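Local coordinates for protein acetyltransferase, GNAT family (Colwellia psychrerythraea, PDB 3IWG) that probably transfers an acyl group, most likely acetyl from acetyl-CoA, to an acceptor substrate, at residues Tyr65-Tyr69 with Tyr109-Cys113; Leu192-Arg198 with Asp209-Ala215. All blocks are in the same frame, centred on the assembly; numbering follows the deposited sequence.

Contact 1. Residues Tyr65-Tyr69 with Tyr109-Cys113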
ATOM      1  N   TYR A  65     -23.439  -4.935   4.159  1.00 28.68           N
ATOM      2  CA  TYR A  65     -23.558  -4.359   5.463  1.00 28.67           C
ATOM      3  C   TYR A  65     -23.252  -2.896   5.428  1.00 27.90           C
ATOM      4  O   TYR A  65     -22.194  -2.475   4.937  1.00 26.66           O
ATOM      5  CB  TYR A  65     -22.614  -5.043   6.450  1.00 29.05           C
ATOM      6  CG  TYR A  65     -23.095  -6.420   6.833  1.00 30.19           C
ATOM      7  CD1 TYR A  65     -22.759  -7.529   6.078  1.00 32.19           C
ATOM      8  CD2 TYR A  65     -23.926  -6.597   7.931  1.00 32.00           C
ATOM      9  CE1 TYR A  65     -23.236  -8.801   6.409  1.00 34.57           C
ATOM     10  CE2 TYR A  65     -24.393  -7.844   8.278  1.00 33.10           C
ATOM     11  CZ  TYR A  65     -24.045  -8.948   7.525  1.00 33.22           C
ATOM     12  OH  TYR A  65     -24.506 -10.182   7.895  1.00 34.94           O
ATOM     13  N   LEU A  66     -24.187  -2.136   5.987  1.00 26.68           N
ATOM     14  CA  LEU A  66     -23.993  -0.729   6.202  1.00 26.52           C
ATOM     15  C   LEU A  66     -22.788  -0.499   7.073  1.00 25.42           C
ATOM     16  O   LEU A  66     -22.490  -1.260   7.983  1.00 26.75           O
ATOM     17  CB  LEU A  66     -25.228  -0.080   6.848  1.00 26.44           C
ATOM     18  CG  LEU A  66     -26.346   0.458   5.945  1.00 30.07           C
ATOM     19  CD1 LEU A  66     -26.761  -0.564   4.922  1.00 33.40           C
ATOM     20  CD2 LEU A  66     -27.614   0.910   6.775  1.00 32.63           C
ATOM     21  N   LEU A  67     -22.094   0.568   6.780  1.00 24.38           N
ATOM     22  CA  LEU A  67     -20.949   0.977   7.540  1.00 25.53           C
ATOM     23  C   LEU A  67     -21.178   2.372   8.094  1.00 25.76           C
ATOM     24  O   LEU A  67     -20.647   2.694   9.136  1.00 25.51           O
ATOM     25  CB  LEU A  67     -19.658   0.949   6.651  1.00 25.15           C
ATOM     26  CG  LEU A  67     -19.087  -0.426   6.175  1.00 27.67           C
ATOM     27  CD1 LEU A  67     -17.628  -0.328   5.565  1.00 28.75           C
ATOM     28  CD2 LEU A  67     -19.065  -1.522   7.264  1.00 26.60           C
ATOM     29  N   GLN A  68     -21.918   3.212   7.363  1.00 27.35           N
ATOM     30  CA  GLN A  68     -22.151   4.614   7.746  1.00 27.81           C
ATOM     31  C   GLN A  68     -23.560   5.019   7.291  1.00 28.10           C
ATOM     32  O   GLN A  68     -24.041   4.533   6.257  1.00 27.79           O
ATOM     33  CB  GLN A  68     -21.117   5.541   7.089  1.00 27.36           C
ATOM     34  CG  GLN A  68     -19.686   5.296   7.499  1.00 28.25           C
ATOM     35  CD  GLN A  68     -18.681   6.279   6.841  1.00 28.01           C
ATOM     36  OE1 GLN A  68     -18.920   6.794   5.758  1.00 25.01           O
ATOM     37  NE2 GLN A  68     -17.539   6.504   7.504  1.00 27.88           N
ATOM     38  N   TYR A  69     -24.198   5.876   8.079  1.00 27.91           N
ATOM     39  CA  TYR A  69     -25.517   6.430   7.771  1.00 28.64           C
ATOM     40  C   TYR A  69     -25.645   7.800   8.440  1.00 28.94           C
ATOM     41  O   TYR A  69     -25.244   7.991   9.605  1.00 28.92           O
ATOM     42  CB  TYR A  69     -26.607   5.532   8.282  1.00 28.50           C
ATOM     43  CG  TYR A  69     -28.020   6.083   8.104  1.00 30.17           C
ATOM     44  CD1 TYR A  69     -28.578   6.990   9.009  1.00 30.02           C
ATOM     45  CD2 TYR A  69     -28.805   5.674   7.025  1.00 31.28           C
ATOM     46  CE1 TYR A  69     -29.891   7.488   8.818  1.00 30.19           C
ATOM     47  CE2 TYR A  69     -30.080   6.164   6.828  1.00 31.33           C
ATOM     48  CZ  TYR A  69     -30.625   7.046   7.736  1.00 30.78           C
ATOM     49  OH  TYR A  69     -31.893   7.466   7.509  1.00 31.32           O
ATOM     50  N   TYR A 109     -27.192   6.652  14.238  1.00 22.57           N
ATOM     51  CA  TYR A 109     -27.149   5.511  13.320  1.00 21.55           C
ATOM     52  C   TYR A 109     -27.435   4.282  14.144  1.00 20.69           C
ATOM     53  O   TYR A 109     -28.217   3.411  13.752  1.00 20.26           O
ATOM     54  CB  TYR A 109     -25.767   5.530  12.619  1.00 22.17           C
ATOM     55  CG  TYR A 109     -25.303   4.322  11.832  1.00 22.38           C
ATOM     56  CD1 TYR A 109     -26.186   3.448  11.243  1.00 21.55           C
ATOM     57  CD2 TYR A 109     -23.941   4.090  11.652  1.00 22.13           C
ATOM     58  CE1 TYR A 109     -25.739   2.368  10.494  1.00 23.40           C
ATOM     59  CE2 TYR A 109     -23.494   3.005  10.925  1.00 23.56           C
ATOM     60  CZ  TYR A 109     -24.390   2.146  10.347  1.00 24.54           C
ATOM     61  OH  TYR A 109     -23.941   1.025   9.658  1.00 24.18           O
ATOM     62  N   GLN A 110     -26.844   4.224  15.323  1.00 21.25           N
ATOM     63  CA  GLN A 110     -27.082   3.078  16.242  1.00 22.90           C
ATOM     64  C   GLN A 110     -28.564   2.924  16.591  1.00 23.43           C
ATOM     65  O   GLN A 110     -29.109   1.801  16.592  1.00 22.90           O
ATOM     66  CB  GLN A 110     -26.270   3.234  17.540  1.00 23.45           C
ATOM     67  CG  GLN A 110     -26.502   2.137  18.549  1.00 23.81           C
ATOM     68  CD  GLN A 110     -25.730   2.321  19.865  1.00 25.07           C
ATOM     69  OE1 GLN A 110     -24.889   1.482  20.210  1.00 29.25           O
ATOM     70  NE2 GLN A 110     -25.993   3.413  20.584  1.00 21.05           N
ATOM     71  N   ALA A 111     -29.214   4.049  16.884  1.00 23.65           N
ATOM     72  CA  ALA A 111     -30.595   3.996  17.293  1.00 24.65           C
ATOM     73  C   ALA A 111     -31.377   3.252  16.261  1.00 24.99           C
ATOM     74  O   ALA A 111     -32.195   2.381  16.588  1.00 25.46           O
ATOM     75  CB  ALA A 111     -31.177   5.401  17.482  1.00 25.18           C
ATOM     76  N   LEU A 112     -31.111   3.588  15.000  1.00 24.56           N
ATOM     77  CA  LEU A 112     -31.941   3.087  13.925  1.00 24.03           C
ATOM     78  C   LEU A 112     -31.673   1.638  13.727  1.00 23.16           C
ATOM     79  O   LEU A 112     -32.592   0.892  13.413  1.00 23.43           O
ATOM     80  CB  LEU A 112     -31.727   3.894  12.639  1.00 24.37           C
ATOM     81  CG  LEU A 112     -32.102   5.365  12.830  1.00 24.92           C
ATOM     82  CD1 LEU A 112     -31.663   6.281  11.636  1.00 27.79           C
ATOM     83  CD2 LEU A 112     -33.602   5.441  13.051  1.00 25.41           C
ATOM     84  N   CYS A 113     -30.429   1.222  13.937  1.00 23.03           N
ATOM     85  CA  CYS A 113     -30.091  -0.194  13.865  1.00 23.04           C
ATOM     86  C   CYS A 113     -30.814  -0.973  14.939  1.00 22.84           C
ATOM     87  O   CYS A 113     -31.415  -2.014  14.669  1.00 22.66           O
ATOM     88  CB  CYS A 113     -28.589  -0.423  14.023  1.00 23.84           C
ATOM     89  SG  CYS A 113     -27.508   0.233  12.644  1.00 25.66           S
TER

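Contact 2. Residues Leu192-Arg198 with Asp209-Ala215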
ATOM      1  N   LEU A 192      10.731  -9.088  17.809  1.00 22.84           N
ATOM      2  CA  LEU A 192       9.863  -9.631  18.838  1.00 21.41           C
ATOM      3  C   LEU A 192       8.440  -9.070  18.700  1.00 20.55           C
ATOM      4  O   LEU A 192       7.477  -9.720  19.102  1.00 20.74           O
ATOM      5  CB  LEU A 192      10.420  -9.343  20.218  1.00 21.11           C
ATOM      6  CG  LEU A 192      11.724 -10.059  20.556  1.00 21.60           C
ATOM      7  CD1 LEU A 192      12.213  -9.709  21.942  1.00 19.38           C
ATOM      8  CD2 LEU A 192      11.577 -11.578  20.400  1.00 20.36           C
ATOM      9  N   ALA A 193       8.300  -7.875  18.136  1.00 18.78           N
ATOM     10  CA  ALA A 193       6.986  -7.305  17.943  1.00 18.50           C
ATOM     11  C   ALA A 193       7.057  -6.155  16.973  1.00 18.20           C
ATOM     12  O   ALA A 193       8.106  -5.570  16.817  1.00 17.98           O
ATOM     13  CB  ALA A 193       6.419  -6.803  19.282  1.00 16.93           C
ATOM     14  N   ALA A 194       5.906  -5.788  16.411  1.00 18.78           N
ATOM     15  CA  ALA A 194       5.787  -4.629  15.514  1.00 19.87           C
ATOM     16  C   ALA A 194       4.730  -3.723  16.089  1.00 20.30           C
ATOM     17  O   ALA A 194       3.674  -4.214  16.452  1.00 21.91           O
ATOM     18  CB  ALA A 194       5.321  -5.086  14.121  1.00 19.46           C
ATOM     19  N   GLY A 195       4.962  -2.419  16.108  1.00 20.17           N
ATOM     20  CA  GLY A 195       3.984  -1.487  16.630  1.00 20.32           C
ATOM     21  C   GLY A 195       3.688  -0.411  15.617  1.00 21.27           C
ATOM     22  O   GLY A 195       4.587   0.016  14.876  1.00 21.64           O
ATOM     23  N   GLU A 196       2.437   0.045  15.622  1.00 22.16           N
ATOM     24  CA  GLU A 196       1.937   1.117  14.763  1.00 22.88           C
ATOM     25  C   GLU A 196       1.358   2.267  15.604  1.00 22.94           C
ATOM     26  O   GLU A 196       0.582   2.032  16.521  1.00 24.53           O
ATOM     27  CB  GLU A 196       0.839   0.589  13.846  1.00 22.30           C
ATOM     28  CG  GLU A 196       1.262  -0.646  13.085  1.00 23.91           C
ATOM     29  CD  GLU A 196       0.225  -1.174  12.064  1.00 26.80           C
ATOM     30  OE1 GLU A 196      -0.831  -0.535  11.829  1.00 29.76           O
ATOM     31  OE2 GLU A 196       0.484  -2.248  11.481  1.00 30.04           O
ATOM     32  N   CYS A 197       1.769   3.492  15.302  1.00 22.89           N
ATOM     33  CA  CYS A 197       1.255   4.675  15.918  1.00 23.59           C
ATOM     34  C   CYS A 197       0.778   5.598  14.788  1.00 24.26           C
ATOM     35  O   CYS A 197       1.555   6.413  14.282  1.00 23.30           O
ATOM     36  CB  CYS A 197       2.365   5.339  16.713  1.00 23.59           C
ATOM     37  SG  CYS A 197       1.885   6.831  17.620  1.00 26.31           S
ATOM     38  N   ARG A 198      -0.489   5.457  14.400  1.00 23.89           N
ATOM     39  CA  ARG A 198      -0.947   6.065  13.165  1.00 24.62           C
ATOM     40  C   ARG A 198      -1.656   7.351  13.390  1.00 24.12           C
ATOM     41  O   ARG A 198      -2.532   7.434  14.233  1.00 23.78           O
ATOM     42  CB  ARG A 198      -1.965   5.189  12.500  1.00 25.53           C
ATOM     43  CG  ARG A 198      -1.525   3.745  12.164  1.00 27.17           C
ATOM     44  CD  ARG A 198      -2.826   2.980  11.788  1.00 31.43           C
ATOM     45  NE  ARG A 198      -2.645   1.620  12.162  1.00 38.85           N
ATOM     46  CZ  ARG A 198      -3.337   0.917  13.042  1.00 38.89           C
ATOM     47  NH1 ARG A 198      -2.940  -0.338  13.245  1.00 42.27           N
ATOM     48  NH2 ARG A 198      -4.426   1.381  13.620  1.00 40.96           N
ATOM     49  N   ASP A 209      -3.924   6.203  16.540  1.00 24.36           N
ATOM     50  CA  ASP A 209      -4.576   4.916  16.568  1.00 24.70           C
ATOM     51  C   ASP A 209      -3.459   3.857  16.572  1.00 24.73           C
ATOM     52  O   ASP A 209      -2.683   3.771  15.615  1.00 24.79           O
ATOM     53  CB  ASP A 209      -5.431   4.810  15.314  1.00 24.79           C
ATOM     54  CG  ASP A 209      -6.370   3.596  15.285  1.00 28.13           C
ATOM     55  OD1 ASP A 209      -6.521   2.817  16.264  1.00 33.87           O
ATOM     56  OD2 ASP A 209      -7.013   3.441  14.227  1.00 30.91           O
ATOM     57  N   LEU A 210      -3.379   3.065  17.642  1.00 24.19           N
ATOM     58  CA  LEU A 210      -2.286   2.128  17.837  1.00 24.90           C
ATOM     59  C   LEU A 210      -2.638   0.691  17.451  1.00 25.72           C
ATOM     60  O   LEU A 210      -3.760   0.254  17.599  1.00 26.78           O
ATOM     61  CB  LEU A 210      -1.835   2.153  19.296  1.00 24.43           C
ATOM     62  CG  LEU A 210      -1.695   3.539  19.904  1.00 23.38           C
ATOM     63  CD1 LEU A 210      -1.212   3.476  21.368  1.00 17.09           C
ATOM     64  CD2 LEU A 210      -0.798   4.463  19.050  1.00 20.11           C
ATOM     65  N   GLY A 211      -1.662  -0.033  16.936  1.00 26.71           N
ATOM     66  CA  GLY A 211      -1.781  -1.481  16.708  1.00 26.70           C
ATOM     67  C   GLY A 211      -0.466  -2.148  17.047  1.00 26.82           C
ATOM     68  O   GLY A 211       0.574  -1.500  17.081  1.00 26.01           O
HETATM   69  N   MSE A 212      -0.520  -3.429  17.352  1.00 27.93           N
HETATM   70  CA  MSE A 212       0.674  -4.205  17.586  1.00 29.43           C
HETATM   71  C   MSE A 212       0.500  -5.668  17.152  1.00 28.22           C
HETATM   72  O   MSE A 212      -0.611  -6.200  17.108  1.00 27.89           O
HETATM   73  CB  MSE A 212       1.113  -4.252  19.049  1.00 30.83           C
HETATM   74  CG  MSE A 212       0.305  -3.503  20.057  1.00 37.80           C
HETATM   75 SE   MSE A 212      -1.198  -4.464  20.761  0.60 45.36          SE
HETATM   76  CE  MSE A 212      -2.644  -3.936  19.620  1.00 43.90           C
ATOM     77  N   ILE A 213       1.646  -6.287  16.849  1.00 26.82           N
ATOM     78  CA  ILE A 213       1.744  -7.714  16.667  1.00 25.68           C
ATOM     79  C   ILE A 213       2.917  -8.236  17.476  1.00 23.70           C
ATOM     80  O   ILE A 213       4.048  -7.783  17.309  1.00 22.38           O
ATOM     81  CB  ILE A 213       2.035  -8.085  15.167  1.00 25.91           C
ATOM     82  CG1 ILE A 213       0.998  -7.503  14.199  1.00 25.54           C
ATOM     83  CG2 ILE A 213       2.122  -9.583  15.042  1.00 23.21           C
ATOM     84  CD1 ILE A 213       1.439  -7.657  12.610  1.00 24.59           C
ATOM     85  N   VAL A 214       2.644  -9.205  18.330  1.00 23.25           N
ATOM     86  CA  VAL A 214       3.691  -9.840  19.126  1.00 23.14           C
ATOM     87  C   VAL A 214       4.040 -11.111  18.454  1.00 22.06           C
ATOM     88  O   VAL A 214       3.140 -11.802  18.006  1.00 23.05           O
ATOM     89  CB  VAL A 214       3.219 -10.178  20.562  1.00 22.95           C
ATOM     90  CG1 VAL A 214       4.290 -10.997  21.307  1.00 20.88           C
ATOM     91  CG2 VAL A 214       2.882  -8.941  21.283  1.00 24.65           C
ATOM     92  N   ALA A 215       5.319 -11.424  18.373  1.00 21.44           N
ATOM     93  CA  ALA A 215       5.727 -12.699  17.763  1.00 22.03           C
ATOM     94  C   ALA A 215       5.017 -13.839  18.480  1.00 21.89           C
ATOM     95  O   ALA A 215       4.959 -13.889  19.718  1.00 20.90           O
ATOM     96  CB  ALA A 215       7.221 -12.916  17.835  1.00 21.64           C
TER

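Contact 1. Residues Tyr65-Tyr69 with Tyr109-Cys113
The ring of Y109, on helix 107-116, reaches across to strand 65-71 and lies against its backbone. CB of Y69 sits over one face of this ring in a CH-pi contact, 4.0 Å from the ring centroid, displaced toward the rim on the CD1 side, where CB comes within 3.6 Å of Y109 CD1. On the same ring the L67 carbonyl oxygen meets the edge, 3.4 Å from Y109 CE2. Y109 holds CG anti to its backbone N (chi1 167°), which carries the ring away from the helix and brings its OH to within 3.3 Å of L66 CB. One turn along the helix, L112 CD1 touches Y69 CE1 at 3.5 Å, the leucine crossing the tyrosine side chain at about a right angle. Farther out, A100 and V102 of strand 99-103 pack on Y109, while F83 of helix 76-87 meets the Y69 ring edge-to-face. The Y69 hydroxyl is hydrogen-bonded to S79, and that of Y109 makes a weak bond to the F101 carbonyl oxygen. The helix is thus seated on a strand of the GNAT domain by apolar and CH-pi packing, with both buried phenol oxygens finding polar partners outside the two segments.

Contact 2. Residues Leu192-Arg198 with Asp209-Ala215
R198 NH2 reaches across to D209 OD2 at 3.4 Å, a long salt bridge, while NE of the same guanidinium holds E196 OE1 at 2.8 Å. The network lies on one face of an antiparallel beta hairpin, strands 190-199 and 207-214, in the C-terminal GNAT-like region. OE1 lies in the guanidinium plane and is met by NE nearly along its C-O axis; NH1 also approaches OE1, but at 2.5 Å, suspiciously short and of doubtful exact length. OD2 of D209 is also at the guanidinium edge, although the carboxylate and guanidinium planes stand 88° apart. A bend at chi3 (-149°) folds R198 over the backbone, placing D209 O over one guanidinium face and NH1 near G211 CA. The Y172 hydroxyl is also hydrogen-bonded to E196 OE1, which helps fix the carboxylate.

Beneath this network, paired backbone bonds join A194 to I213, E196 to G211 and R198 to D209, and A215 N closes the far end on L192 O at 2.8 Å. Between these rungs, CA-H...O contacts such as L210 CA to E196 O (3.2 Å) add to the strand pairing. At L192 and A193 a classic beta bulge forms opposite Y185 of the neighbouring strand 182-187.

The two sheet faces receive different helices. A193, L210 and V214 pack on helix 223-237, whereas I213 meets helices 151-162 and 166-178, the latter also receiving E196. The V214 side chain, which touches R219 and A224, lies about 4 Å from a bound sulfate, probably from the crystallisation liquor; its place beside the strand end leading to the probable pyrophosphate-binding loop is consistent with an anion pocket. On the face packed by helix 223-237, C197 SG touches L210 CD2 at 3.9 Å.

Overall arrangement
Contact 1 closes before contact 2 opens along the chain: 65-69 with 109-113 belongs to the N-terminal GNAT-like region, 192-198 with 209-215 to the C-terminal one. Their centres are about 30 Å apart, on opposite sides of the chain's centre, and their nearest atoms remain about 13 Å apart. Contact 1 seats a helix on a strand, whereas contact 2 pairs neighbouring strands of a hairpin. Strands 99-103, 262-273, 117-129 and 241-247 lie in succession between 65-71 and 207-214. The C-terminal strand 262-273 pairs with both 99-103 and 117-129, tying the chain's end into the N-terminal part. Of the two contacts, only contact 2 runs toward the probable acetyl-CoA loop; contact 1 is packing in the other region.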